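Local atomic coordinates of ferulic acid esterase, AmCE1/Fae1A (Anaeromyces mucronatus, PDB entry 5CXX), a protein that probably hydrolyses feruloyl esters as an alpha/beta-hydrolase of carbohydrate esterase family CE1, and is seen here with ferulic acid bound. Residues E131-M134 with P135-E139. Residues are numbered along the deposited sequence; the frame is centred on the assembly and turned at random. Where two conformers were deposited one is given.
Sequences EVIM and PYMEE
Pro135 lies within helix 125-140, pressed against the turn that precedes it. Its ring nitrogen carries no hydrogen, so it gives no bond back to that turn. The ring stands there instead. Pro135 CG lies 3.5 Å from Glu131 O, the carbonyl that a helical N-H at this place would normally reach. Glu131 to Ile133 widen into a pi-type turn, and the helix is kinked at the proline. Across the peptide bond, Pro135 CD comes close to Met134 CB, at 3.4 Å.

Regular bonding resumes one residue later. Tyr136 N donates to Val132 O at 3.0 Å. Met137 N reaches Ile133 O at 2.9 Å, the straightest of the three bonds at 165°. Glu138 N follows with Met134 O at 3.0 Å.

Side chains touch more sparingly. On the buried side Met137 CG lies alongside Ile133 CG2 at 4.3 Å. The same CG also comes within 3.4 Å of Ile133 O, because chi1 of -68° sets it beside its own backbone N, which bonds to the same oxygen. Both residues pack on Met42 of strand 38-45 and Tyr60 of strand 58-62, and so join the helix to the main sheet. Tyr136 has CG anti to the backbone N (chi1 -174°), and its ring leads away from the preceding turn to stack with His140.

The other side is loose. Glu131, Pro135 and Glu138 are exposed. The Glu131 side chain leads away from the following turn, while that of Glu138 lies on Ile143 and Thr145. The chemistry implies a helix that probably bends because Pro135 lacks an N-H and its ring needs room beside Glu131 O, while three successive backbone bonds carry it across the kink and its apolar side stays on the sheet.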
ATOM      1  N   GLU A 131      -6.688 -14.891   0.272  1.00 18.67           N
ATOM      2  CA  GLU A 131      -7.406 -16.043   0.822  1.00 19.60           C
ATOM      3  C   GLU A 131      -8.131 -15.741   2.138  1.00 18.36           C
ATOM      4  O   GLU A 131      -9.061 -16.471   2.485  1.00 21.37           O
ATOM      5  CB  GLU A 131      -6.448 -17.227   1.096  1.00 20.52           C
ATOM      6  CG  GLU A 131      -5.769 -17.693  -0.199  1.00 23.93           C
ATOM      7  CD  GLU A 131      -4.783 -18.810   0.084  1.00 34.32           C
ATOM      8  OE1 GLU A 131      -4.897 -19.503   1.113  1.00 42.58           O
ATOM      9  OE2 GLU A 131      -3.867 -18.987  -0.708  1.00 43.63           O
ATOM     10  N   VAL A 132      -7.665 -14.730   2.878  1.00 19.36           N
ATOM     11  CA  VAL A 132      -8.203 -14.521   4.247  1.00 18.74           C
ATOM     12  C   VAL A 132      -8.782 -13.124   4.418  1.00 19.18           C
ATOM     13  O   VAL A 132      -9.960 -13.014   4.817  1.00 19.14           O
ATOM     14  CB  VAL A 132      -7.152 -14.742   5.337  1.00 19.27           C
ATOM     15  CG1 VAL A 132      -7.830 -14.669   6.726  1.00 19.62           C
ATOM     16  CG2 VAL A 132      -6.588 -16.123   5.179  1.00 19.39           C
ATOM     17  N   ILE A 133      -7.997 -12.084   4.157  1.00 17.28           N
ATOM     18  CA  ILE A 133      -8.471 -10.743   4.489  1.00 17.30           C
ATOM     19  C   ILE A 133      -9.585 -10.249   3.558  1.00 19.41           C
ATOM     20  O   ILE A 133     -10.628  -9.734   4.028  1.00 18.55           O
ATOM     21  CB  ILE A 133      -7.329  -9.759   4.473  1.00 16.78           C
ATOM     22  CG1 ILE A 133      -6.412 -10.017   5.717  1.00 16.44           C
ATOM     23  CG2 ILE A 133      -7.825  -8.285   4.624  1.00 19.77           C
ATOM     24  CD1 ILE A 133      -5.133  -9.145   5.667  1.00 17.54           C
ATOM     25  N   MET A 134      -9.424 -10.435   2.274  1.00 17.95           N
ATOM     26  CA  MET A 134     -10.461  -9.983   1.354  0.73 17.06           C
ATOM     27  C   MET A 134     -11.790 -10.683   1.593  1.00 21.16           C
ATOM     28  O   MET A 134     -12.845 -10.029   1.666  1.00 21.62           O
ATOM     29  CB  MET A 134     -10.008 -10.143  -0.109  0.73 19.46           C
ATOM     30  CG  MET A 134      -9.091  -9.060  -0.469  0.73 19.10           C
ATOM     31  SD  MET A 134      -8.431  -9.358  -2.115  0.73 21.20           S
ATOM     32  CE  MET A 134      -9.714  -8.591  -3.067  0.73 23.83           C
ATOM     33  N   PRO A 135     -11.792 -12.037   1.778  1.00 19.15           N
ATOM     34  CA  PRO A 135     -13.089 -12.660   2.123  1.00 22.17           C
ATOM     35  C   PRO A 135     -13.635 -12.167   3.477  1.00 20.99           C
ATOM     36  O   PRO A 135     -14.847 -12.007   3.636  1.00 23.37           O
ATOM     37  CB  PRO A 135     -12.759 -14.166   2.178  1.00 23.94           C
ATOM     38  CG  PRO A 135     -11.551 -14.306   1.237  1.00 24.36           C
ATOM     39  CD  PRO A 135     -10.766 -13.051   1.403  1.00 20.90           C
ATOM     40  N   TYR A 136     -12.764 -11.924   4.458  1.00 20.10           N
ATOM     41  CA  TYR A 136     -13.263 -11.418   5.742  1.00 22.33           C
ATOM     42  C   TYR A 136     -14.010 -10.092   5.541  1.00 21.13           C
ATOM     43  O   TYR A 136     -15.092  -9.864   6.065  1.00 20.73           O
ATOM     44  CB  TYR A 136     -12.077 -11.231   6.686  1.00 21.80           C
ATOM     45  CG  TYR A 136     -12.541 -10.850   8.084  1.00 21.13           C
ATOM     46  CD1 TYR A 136     -12.816  -9.510   8.397  1.00 22.77           C
ATOM     47  CD2 TYR A 136     -12.681 -11.825   9.089  1.00 20.56           C
ATOM     48  CE1 TYR A 136     -13.288  -9.154   9.695  1.00 21.78           C
ATOM     49  CE2 TYR A 136     -13.121 -11.479  10.352  1.00 21.57           C
ATOM     50  CZ  TYR A 136     -13.444 -10.152  10.635  1.00 23.83           C
ATOM     51  OH  TYR A 136     -13.907  -9.847  11.910  1.00 25.61           O
ATOM     52  N   MET A 137     -13.378  -9.195   4.787  1.00 20.28           N
ATOM     53  CA  MET A 137     -13.987  -7.873   4.567  1.00 20.62           C
ATOM     54  C   MET A 137     -15.316  -8.007   3.880  1.00 23.54           C
ATOM     55  O   MET A 137     -16.259  -7.294   4.252  1.00 23.41           O
ATOM     56  CB  MET A 137     -13.054  -6.974   3.717  1.00 18.30           C
ATOM     57  CG  MET A 137     -11.763  -6.571   4.468  1.00 20.39           C
ATOM     58  SD  MET A 137     -12.059  -5.757   6.082  1.00 20.27           S
ATOM     59  CE  MET A 137     -12.936  -4.246   5.520  1.00 21.32           C
ATOM     60  N   GLU A 138     -15.390  -8.905   2.888  1.00 21.06           N
ATOM     61  CA  GLU A 138     -16.683  -9.100   2.146  1.00 22.40           C
ATOM     62  C   GLU A 138     -17.776  -9.647   3.063  1.00 24.63           C
ATOM     63  O   GLU A 138     -18.967  -9.279   2.974  1.00 27.17           O
ATOM     64  CB  GLU A 138     -16.482 -10.024   0.936  1.00 22.35           C
ATOM     65  CG  GLU A 138     -17.748  -9.922   0.020  1.00 29.43           C
ATOM     66  CD  GLU A 138     -17.658 -10.683  -1.295  1.00 43.30           C
ATOM     67  OE1 GLU A 138     -16.557 -11.142  -1.656  1.00 39.52           O
ATOM     68  OE2 GLU A 138     -18.722 -10.801  -1.978  1.00 43.57           O
ATOM     69  N   GLU A 139     -17.382 -10.505   3.995  1.00 22.23           N
ATOM     70  CA  GLU A 139     -18.368 -11.118   4.897  1.00 24.41           C
ATOM     71  C   GLU A 139     -18.842 -10.176   5.994  1.00 26.37           C
ATOM     72  O   GLU A 139     -19.990 -10.308   6.465  1.00 32.34           O
ATOM     73  CB  GLU A 139     -17.728 -12.371   5.508  1.00 26.78           C
ATOM     74  CG  GLU A 139     -18.566 -13.142   6.562  1.00 49.56           C
ATOM     75  CD  GLU A 139     -19.839 -13.786   5.983  1.00 60.37           C
ATOM     76  OE1 GLU A 139     -19.750 -14.483   4.943  1.00 63.58           O
ATOM     77  OE2 GLU A 139     -20.925 -13.637   6.598  1.00 65.70           O
TER